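Cell surface protein (Putative S-layer protein) (Clostridioides difficile R20291, PDB 5NJL) is a cell-wall-associated surface protein with an extended three-domain fold that shows cell adhesion in vitro and probably contributes to attachment of the bacterium. Local coordinates at residues Y98-T112 with V128-I141. Sequence-based numbering, arbitrary orientation.
Sequences YENSADLSAEANSIT and VKASYDSAKDKLVI. With SO4 (sulfate ion), chain L; SO4 (sulfate ion), chain U.
Ser101, in the first turn of helix 101-115, donates from OG to Asp137 OD1 at 2.6 Å, tying the helix to the turn of a beta hairpin. Helix and hairpin form a two-layer alpha/beta packing: the helix lies over one side of the antiparallel sheet 126-133, 138-145 and 152-158, its segment 101-112 running at 159° to strand 128-133. Tyr132 OH also donates to Asp137 OD1, at 2.6 Å, so one carboxylate oxygen takes two hydroxyls. Both arrive from the same face of its plane, Ser101 on the syn side and Tyr132 on the anti side. With CG anti to the backbone N (chi1 169°), the Tyr132 ring extends along the helix; Ser101 O sits over one face and Leu104 CB lies 3.7 Å from Tyr132 CD1. Beyond the ring, Ala108 brings the backbones close, its CB meeting Leu139 CD1 at 3.7 Å. The other Leu139 methyl, CD2, reaches Glu107 CG, while Ile111 CG2 rests against both Val128 CG1 and Ala130 CB. Ile157 of the third strand also touches Leu139.

Behind this layer, Tyr98 OH donates to OE1 of Glu107, whose chain bends at chi2 (69°) away from its aliphatic contact with Leu139. The hairpin turn is shaped by an Asx motif at Asp133 and a G1 beta bulge, in which Asp137 and Lys138 both face Asp133. At the helix start, Asn100 is the N-cap: its OD1 accepts from Asp103 N, while ND2 donates to one of two sulfates probably picked up from the crystallisation liquor. The second sulfate accepts through O4 from Ser101 N at 2.9 Å.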
ATOM      1  N   TYR A  98      -4.496 -14.279  -9.678  1.00 28.10           N
ATOM      2  CA  TYR A  98      -5.303 -15.046  -8.725  1.00 28.25           C
ATOM      3  C   TYR A  98      -4.689 -14.860  -7.341  1.00 30.14           C
ATOM      4  O   TYR A  98      -3.515 -15.141  -7.143  1.00 28.90           O
ATOM      5  CB  TYR A  98      -5.350 -16.537  -9.121  1.00 26.75           C
ATOM      6  CG  TYR A  98      -5.894 -16.735 -10.528  1.00 26.56           C
ATOM      7  CD1 TYR A  98      -7.249 -16.601 -10.780  1.00 26.19           C
ATOM      8  CD2 TYR A  98      -5.046 -16.997 -11.599  1.00 24.22           C
ATOM      9  CE1 TYR A  98      -7.756 -16.766 -12.048  1.00 27.03           C
ATOM     10  CE2 TYR A  98      -5.535 -17.171 -12.865  1.00 24.51           C
ATOM     11  CZ  TYR A  98      -6.884 -17.041 -13.096  1.00 25.90           C
ATOM     12  OH  TYR A  98      -7.383 -17.150 -14.339  1.00 26.10           O
ATOM     13  N   GLU A  99      -5.465 -14.366  -6.385  1.00 31.26           N
ATOM     14  CA  GLU A  99      -4.928 -14.029  -5.059  1.00 34.74           C
ATOM     15  C   GLU A  99      -5.260 -15.062  -4.009  1.00 34.09           C
ATOM     16  O   GLU A  99      -4.575 -15.146  -3.006  1.00 32.16           O
ATOM     17  CB  GLU A  99      -5.423 -12.644  -4.631  1.00 42.56           C
ATOM     18  CG  GLU A  99      -4.810 -11.559  -5.505  1.00 46.84           C
ATOM     19  CD  GLU A  99      -5.210 -10.143  -5.133  1.00 54.64           C
ATOM     20  OE1 GLU A  99      -6.328  -9.931  -4.613  1.00 60.01           O
ATOM     21  OE2 GLU A  99      -4.394  -9.230  -5.385  1.00 62.45           O
ATOM     22  N   ASN A 100      -6.285 -15.876  -4.250  1.00 31.99           N
ATOM     23  CA  ASN A 100      -6.703 -16.863  -3.268  1.00 34.75           C
ATOM     24  C   ASN A 100      -7.486 -18.002  -3.926  1.00 32.78           C
ATOM     25  O   ASN A 100      -7.809 -17.946  -5.116  1.00 31.95           O
ATOM     26  CB  ASN A 100      -7.565 -16.165  -2.199  1.00 36.48           C
ATOM     27  CG  ASN A 100      -8.663 -15.339  -2.798  1.00 37.07           C
ATOM     28  OD1 ASN A 100      -9.403 -15.804  -3.658  1.00 37.23           O
ATOM     29  ND2 ASN A 100      -8.768 -14.100  -2.367  1.00 39.32           N
ATOM     30  N   SER A 101      -7.795 -19.013  -3.130  1.00 32.37           N
ATOM     31  CA  SER A 101      -8.555 -20.178  -3.571  1.00 33.91           C
ATOM     32  C   SER A 101      -9.878 -19.832  -4.226  1.00 33.72           C
ATOM     33  O   SER A 101     -10.226 -20.434  -5.254  1.00 34.68           O
ATOM     34  CB  SER A 101      -8.756 -21.145  -2.399  1.00 35.33           C
ATOM     35  OG  SER A 101      -7.483 -21.624  -1.944  1.00 36.84           O
ATOM     36  N   ALA A 102     -10.584 -18.831  -3.696  1.00 33.86           N
ATOM     37  CA  ALA A 102     -11.871 -18.382  -4.261  1.00 33.64           C
ATOM     38  C   ALA A 102     -11.766 -17.816  -5.683  1.00 32.00           C
ATOM     39  O   ALA A 102     -12.679 -17.994  -6.491  1.00 30.14           O
ATOM     40  CB  ALA A 102     -12.545 -17.359  -3.343  1.00 36.46           C
ATOM     41  N   ASP A 103     -10.679 -17.117  -5.980  1.00 29.27           N
ATOM     42  CA  ASP A 103     -10.424 -16.630  -7.323  1.00 29.35           C
ATOM     43  C   ASP A 103     -10.248 -17.787  -8.334  1.00 25.62           C
ATOM     44  O   ASP A 103     -10.732 -17.704  -9.461  1.00 27.19           O
ATOM     45  CB  ASP A 103      -9.144 -15.775  -7.363  1.00 30.68           C
ATOM     46  CG  ASP A 103      -9.294 -14.411  -6.685  1.00 35.37           C
ATOM     47  OD1 ASP A 103     -10.435 -13.947  -6.466  1.00 35.25           O
ATOM     48  OD2 ASP A 103      -8.238 -13.789  -6.417  1.00 32.89           O
ATOM     49  N   LEU A 104      -9.541 -18.836  -7.937  1.00 27.77           N
ATOM     50  CA  LEU A 104      -9.354 -20.008  -8.810  1.00 28.55           C
ATOM     51  C   LEU A 104     -10.690 -20.733  -9.036  1.00 30.60           C
ATOM     52  O   LEU A 104     -11.031 -21.095 -10.154  1.00 27.09           O
ATOM     53  CB  LEU A 104      -8.337 -20.973  -8.246  1.00 26.85           C
ATOM     54  CG  LEU A 104      -6.927 -20.414  -8.099  1.00 28.17           C
ATOM     55  CD1 LEU A 104      -6.085 -21.385  -7.313  1.00 29.53           C
ATOM     56  CD2 LEU A 104      -6.279 -20.122  -9.433  1.00 27.61           C
ATOM     57  N   SER A 105     -11.452 -20.895  -7.960  1.00 30.66           N
ATOM     58  CA  SER A 105     -12.744 -21.513  -8.019  1.00 31.01           C
ATOM     59  C   SER A 105     -13.711 -20.748  -8.899  1.00 30.65           C
ATOM     60  O   SER A 105     -14.408 -21.358  -9.716  1.00 28.92           O
ATOM     61  CB  SER A 105     -13.306 -21.624  -6.593  1.00 35.18           C
ATOM     62  OG  SER A 105     -14.481 -22.367  -6.644  1.00 38.49           O
ATOM     63  N   ALA A 106     -13.755 -19.414  -8.760  1.00 28.81           N
ATOM     64  CA  ALA A 106     -14.567 -18.552  -9.638  1.00 30.17           C
ATOM     65  C   ALA A 106     -14.200 -18.666 -11.107  1.00 29.26           C
ATOM     66  O   ALA A 106     -15.073 -18.666 -11.979  1.00 29.12           O
ATOM     67  CB  ALA A 106     -14.459 -17.082  -9.220  1.00 33.26           C
ATOM     68  N   GLU A 107     -12.906 -18.751 -11.393  1.00 26.79           N
ATOM     69  CA  GLU A 107     -12.457 -18.872 -12.770  1.00 26.53           C
ATOM     70  C   GLU A 107     -12.912 -20.193 -13.407  1.00 24.65           C
ATOM     71  O   GLU A 107     -13.349 -20.198 -14.557  1.00 28.20           O
ATOM     72  CB  GLU A 107     -10.926 -18.776 -12.832  1.00 27.89           C
ATOM     73  CG  GLU A 107     -10.370 -18.673 -14.238  1.00 30.52           C
ATOM     74  CD  GLU A 107     -10.688 -17.354 -14.915  1.00 34.31           C
ATOM     75  OE1 GLU A 107      -9.907 -16.384 -14.772  1.00 34.48           O
ATOM     76  OE2 GLU A 107     -11.704 -17.301 -15.613  1.00 37.21           O
ATOM     77  N   ALA A 108     -12.790 -21.296 -12.675  1.00 25.46           N
ATOM     78  CA  ALA A 108     -13.282 -22.598 -13.132  1.00 26.72           C
ATOM     79  C   ALA A 108     -14.760 -22.513 -13.507  1.00 28.72           C
ATOM     80  O   ALA A 108     -15.157 -22.963 -14.581  1.00 26.76           O
ATOM     81  CB  ALA A 108     -13.048 -23.667 -12.074  1.00 26.65           C
ATOM     82  N   ASN A 109     -15.552 -21.886 -12.633  1.00 29.18           N
ATOM     83  CA  ASN A 109     -16.982 -21.686 -12.908  0.60 30.26           C
ATOM     84  C   ASN A 109     -17.217 -20.825 -14.117  1.00 29.64           C
ATOM     85  O   ASN A 109     -18.061 -21.150 -14.957  1.00 32.13           O
ATOM     86  CB  ASN A 109     -17.700 -21.086 -11.707  0.60 32.04           C
ATOM     87  CG  ASN A 109     -17.800 -22.047 -10.547  0.60 32.70           C
ATOM     88  OD1 ASN A 109     -17.841 -23.264 -10.727  0.60 34.29           O
ATOM     89  ND2 ASN A 109     -17.867 -21.499  -9.339  0.60 35.53           N
ATOM     90  N   SER A 110     -16.464 -19.735 -14.240  1.00 29.20           N
ATOM     91  CA  SER A 110     -16.608 -18.847 -15.384  1.00 30.94           C
ATOM     92  C   SER A 110     -16.264 -19.524 -16.715  1.00 30.23           C
ATOM     93  O   SER A 110     -17.001 -19.404 -17.707  1.00 28.51           O
ATOM     94  CB  SER A 110     -15.729 -17.608 -15.205  1.00 33.91           C
ATOM     95  OG  SER A 110     -15.711 -16.862 -16.405  1.00 36.63           O
ATOM     96  N   ILE A 111     -15.130 -20.224 -16.745  1.00 27.35           N
ATOM     97  CA  ILE A 111     -14.725 -20.944 -17.957  1.00 29.45           C
ATOM     98  C   ILE A 111     -15.759 -22.023 -18.343  1.00 28.05           C
ATOM     99  O   ILE A 111     -16.136 -22.143 -19.524  1.00 30.21           O
ATOM    100  CB  ILE A 111     -13.323 -21.567 -17.812  1.00 28.73           C
ATOM    101  CG1 ILE A 111     -12.266 -20.446 -17.736  1.00 29.36           C
ATOM    102  CG2 ILE A 111     -13.026 -22.476 -19.007  1.00 30.18           C
ATOM    103  CD1 ILE A 111     -10.885 -20.925 -17.299  1.00 29.78           C
ATOM    104  N   THR A 112     -16.218 -22.773 -17.354  1.00 28.42           N
ATOM    105  CA  THR A 112     -17.199 -23.847 -17.580  1.00 30.19           C
ATOM    106  C   THR A 112     -18.477 -23.243 -18.210  1.00 32.77           C
ATOM    107  O   THR A 112     -19.002 -23.761 -19.197  1.00 31.66           O
ATOM    108  CB  THR A 112     -17.484 -24.577 -16.260  1.00 28.74           C
ATOM    109  OG1 THR A 112     -16.277 -25.167 -15.785  1.00 29.19           O
ATOM    110  CG2 THR A 112     -18.549 -25.656 -16.397  1.00 30.71           C
ATOM    111  N   VAL A 128     -13.526 -27.748 -23.871  1.00 24.43           N
ATOM    112  CA  VAL A 128     -12.829 -27.175 -22.704  1.00 23.95           C
ATOM    113  C   VAL A 128     -13.441 -27.733 -21.456  1.00 24.03           C
ATOM    114  O   VAL A 128     -14.678 -27.755 -21.315  1.00 24.06           O
ATOM    115  CB  VAL A 128     -12.939 -25.625 -22.663  1.00 24.30           C
ATOM    116  CG1 VAL A 128     -12.222 -25.065 -21.435  1.00 25.52           C
ATOM    117  CG2 VAL A 128     -12.340 -25.023 -23.912  1.00 25.90           C
ATOM    118  N   LYS A 129     -12.588 -28.178 -20.542  1.00 22.63           N
ATOM    119  CA  LYS A 129     -12.978 -28.440 -19.182  1.00 24.02           C
ATOM    120  C   LYS A 129     -12.134 -27.614 -18.256  1.00 25.14           C
ATOM    121  O   LYS A 129     -10.939 -27.422 -18.494  1.00 22.23           O
ATOM    122  CB  LYS A 129     -12.763 -29.900 -18.821  1.00 26.21           C
ATOM    123  CG  LYS A 129     -13.521 -30.888 -19.665  1.00 30.82           C
ATOM    124  CD  LYS A 129     -14.940 -31.023 -19.225  1.00 34.54           C
ATOM    125  CE  LYS A 129     -15.537 -32.287 -19.807  1.00 36.03           C
ATOM    126  NZ  LYS A 129     -16.970 -32.242 -19.497  1.00 43.45           N
ATOM    127  N   ALA A 130     -12.734 -27.125 -17.177  1.00 24.09           N
ATOM    128  CA  ALA A 130     -11.961 -26.368 -16.216  1.00 24.31           C
ATOM    129  C   ALA A 130     -12.364 -26.818 -14.850  1.00 24.94           C
ATOM    130  O   ALA A 130     -13.563 -26.818 -14.530  1.00 27.95           O
ATOM    131  CB  ALA A 130     -12.200 -24.881 -16.385  1.00 25.85           C
ATOM    132  N   SER A 131     -11.383 -27.167 -14.039  1.00 23.49           N
ATOM    133  CA  SER A 131     -11.614 -27.793 -12.742  1.00 25.76           C
ATOM    134  C   SER A 131     -10.866 -27.037 -11.657  1.00 26.90           C
ATOM    135  O   SER A 131      -9.711 -26.690 -11.849  1.00 26.84           O
ATOM    136  CB  SER A 131     -11.127 -29.249 -12.752  1.00 26.63           C
ATOM    137  OG  SER A 131     -11.683 -30.039 -13.803  1.00 26.14           O
ATOM    138  N   TYR A 132     -11.509 -26.777 -10.513  1.00 27.09           N
ATOM    139  CA  TYR A 132     -10.796 -26.258  -9.345  1.00 28.21           C
ATOM    140  C   TYR A 132     -10.590 -27.444  -8.407  1.00 29.46           C
ATOM    141  O   TYR A 132     -11.542 -28.048  -7.937  1.00 29.48           O
ATOM    142  CB  TYR A 132     -11.494 -25.066  -8.638  1.00 32.60           C
ATOM    143  CG  TYR A 132     -10.819 -24.800  -7.303  1.00 35.37           C
ATOM    144  CD1 TYR A 132      -9.501 -24.375  -7.253  1.00 38.05           C
ATOM    145  CD2 TYR A 132     -11.459 -25.089  -6.085  1.00 39.45           C
ATOM    146  CE1 TYR A 132      -8.837 -24.184  -6.047  1.00 39.78           C
ATOM    147  CE2 TYR A 132     -10.804 -24.888  -4.864  1.00 42.78           C
ATOM    148  CZ  TYR A 132      -9.491 -24.440  -4.848  1.00 44.18           C
ATOM    149  OH  TYR A 132      -8.801 -24.273  -3.651  1.00 47.49           O
ATOM    150  N   ASP A 133      -9.341 -27.820  -8.217  1.00 30.91           N
ATOM    151  CA  ASP A 133      -8.973 -28.917  -7.351  1.00 35.13           C
ATOM    152  C   ASP A 133      -8.763 -28.309  -5.972  1.00 38.68           C
ATOM    153  O   ASP A 133      -7.753 -27.637  -5.736  1.00 35.38           O
ATOM    154  CB  ASP A 133      -7.723 -29.613  -7.866  1.00 35.48           C
ATOM    155  CG  ASP A 133      -7.406 -30.909  -7.106  1.00 38.19           C
ATOM    156  OD1 ASP A 133      -7.295 -30.885  -5.861  1.00 42.00           O
ATOM    157  OD2 ASP A 133      -7.245 -31.951  -7.753  1.00 43.16           O
ATOM    158  N   SER A 134      -9.753 -28.525  -5.093  1.00 37.24           N
ATOM    159  CA  SER A 134      -9.748 -28.026  -3.706  1.00 44.61           C
ATOM    160  C   SER A 134      -8.555 -28.487  -2.906  1.00 41.30           C
ATOM    161  O   SER A 134      -8.070 -27.765  -2.050  1.00 45.68           O
ATOM    162  CB  SER A 134     -10.995 -28.504  -2.954  1.00 45.86           C
ATOM    163  OG  SER A 134     -12.177 -28.047  -3.571  1.00 50.65           O
ATOM    164  N   ALA A 135      -8.101 -29.701  -3.174  1.00 42.61           N
ATOM    165  CA  ALA A 135      -7.018 -30.298  -2.408  1.00 46.70           C
ATOM    166  C   ALA A 135      -5.662 -29.697  -2.755  1.00 48.64           C
ATOM    167  O   ALA A 135      -4.908 -29.331  -1.855  1.00 47.89           O
ATOM    168  CB  ALA A 135      -6.984 -31.796  -2.624  1.00 45.34           C
ATOM    169  N   LYS A 136      -5.345 -29.653  -4.052  1.00 46.40           N
ATOM    170  CA  LYS A 136      -4.057 -29.121  -4.553  1.00 45.16           C
ATOM    171  C   LYS A 136      -4.032 -27.597  -4.632  1.00 40.39           C
ATOM    172  O   LYS A 136      -2.967 -27.013  -4.794  1.00 42.01           O
ATOM    173  CB  LYS A 136      -3.764 -29.630  -5.960  1.00 48.21           C
ATOM    174  CG  LYS A 136      -3.548 -31.123  -6.087  1.00 56.85           C
ATOM    175  CD  LYS A 136      -3.443 -31.542  -7.551  1.00 59.26           C
ATOM    176  CE  LYS A 136      -2.264 -30.892  -8.272  1.00 65.86           C
ATOM    177  NZ  LYS A 136      -2.038 -31.476  -9.626  1.00 65.85           N
ATOM    178  N   ASP A 137      -5.212 -26.978  -4.588  1.00 37.52           N
ATOM    179  CA  ASP A 137      -5.369 -25.552  -4.736  1.00 37.54           C
ATOM    180  C   ASP A 137      -4.887 -25.039  -6.117  1.00 34.39           C
ATOM    181  O   ASP A 137      -4.123 -24.074  -6.213  1.00 30.68           O
ATOM    182  CB  ASP A 137      -4.627 -24.856  -3.593  1.00 39.61           C
ATOM    183  CG  ASP A 137      -5.230 -23.566  -3.221  1.00 39.62           C
ATOM    184  OD1 ASP A 137      -6.377 -23.271  -3.612  1.00 41.77           O
ATOM    185  OD2 ASP A 137      -4.530 -22.836  -2.506  1.00 47.26           O
ATOM    186  N   LYS A 138      -5.378 -25.690  -7.171  1.00 30.81           N
ATOM    187  CA  LYS A 138      -5.031 -25.357  -8.552  1.00 28.64           C
ATOM    188  C   LYS A 138      -6.259 -25.303  -9.460  1.00 26.79           C
ATOM    189  O   LYS A 138      -7.221 -26.052  -9.256  1.00 27.85           O
ATOM    190  CB  LYS A 138      -4.066 -26.410  -9.108  1.00 30.63           C
ATOM    191  CG  LYS A 138      -2.740 -26.525  -8.362  1.00 34.04           C
ATOM    192  CD  LYS A 138      -1.917 -25.249  -8.407  1.00 34.67           C
ATOM    193  CE  LYS A 138      -0.631 -25.400  -7.588  1.00 37.43           C
ATOM    194  NZ  LYS A 138       0.129 -24.121  -7.476  1.00 35.12           N
ATOM    195  N   LEU A 139      -6.208 -24.427 -10.456  1.00 24.15           N
ATOM    196  CA  LEU A 139      -7.173 -24.428 -11.565  1.00 24.20           C
ATOM    197  C   LEU A 139      -6.527 -25.283 -12.669  1.00 25.52           C
ATOM    198  O   LEU A 139      -5.390 -25.020 -13.060  1.00 24.49           O
ATOM    199  CB  LEU A 139      -7.399 -23.012 -12.050  1.00 23.45           C
ATOM    200  CG  LEU A 139      -8.120 -22.756 -13.353  1.00 24.28           C
ATOM    201  CD1 LEU A 139      -9.549 -23.243 -13.262  1.00 25.64           C
ATOM    202  CD2 LEU A 139      -8.087 -21.301 -13.726  1.00 25.24           C
ATOM    203  N   VAL A 140      -7.233 -26.308 -13.127  1.00 24.63           N
ATOM    204  CA  VAL A 140      -6.717 -27.217 -14.149  1.00 23.62           C
ATOM    205  C   VAL A 140      -7.609 -27.081 -15.374  1.00 23.87           C
ATOM    206  O   VAL A 140      -8.814 -27.398 -15.335  1.00 23.79           O
ATOM    207  CB  VAL A 140      -6.699 -28.649 -13.622  1.00 24.89           C
ATOM    208  CG1 VAL A 140      -6.143 -29.626 -14.644  1.00 25.33           C
ATOM    209  CG2 VAL A 140      -5.935 -28.724 -12.296  1.00 26.52           C
ATOM    210  N   ILE A 141      -7.010 -26.626 -16.464  1.00 22.58           N
ATOM    211  CA  ILE A 141      -7.699 -26.439 -17.720  1.00 22.70           C
ATOM    212  C   ILE A 141      -7.303 -27.548 -18.682  1.00 23.87           C
ATOM    213  O   ILE A 141      -6.109 -27.765 -18.945  1.00 22.80           O
ATOM    214  CB  ILE A 141      -7.385 -25.063 -18.266  1.00 25.05           C
ATOM    215  CG1 ILE A 141      -7.937 -23.998 -17.284  1.00 26.65           C
ATOM    216  CG2 ILE A 141      -8.013 -24.854 -19.638  1.00 25.46           C
ATOM    217  CD1 ILE A 141      -7.352 -22.642 -17.528  1.00 30.53           C
TER
HETATM  218  S   SO4 L 411      -6.864 -12.914   0.390  1.00100.94           S
HETATM  219  O1  SO4 L 411      -7.866 -11.913   0.837  1.00 99.65           O
HETATM  220  O2  SO4 L 411      -6.601 -12.748  -1.059  1.00 91.01           O
HETATM  221  O3  SO4 L 411      -7.361 -14.285   0.682  1.00 94.76           O
HETATM  222  O4  SO4 L 411      -5.598 -12.690   1.121  1.00106.43           O
HETATM  223  S   SO4 U 420      -7.146 -18.337   0.839  1.00 92.47           S
HETATM  224  O1  SO4 U 420      -8.220 -17.316   0.727  1.00 82.43           O
HETATM  225  O2  SO4 U 420      -6.083 -17.781   1.710  1.00 89.23           O
HETATM  226  O3  SO4 U 420      -7.735 -19.550   1.465  1.00 81.15           O
HETATM  227  O4  SO4 U 420      -6.528 -18.692  -0.486  1.00 67.86           O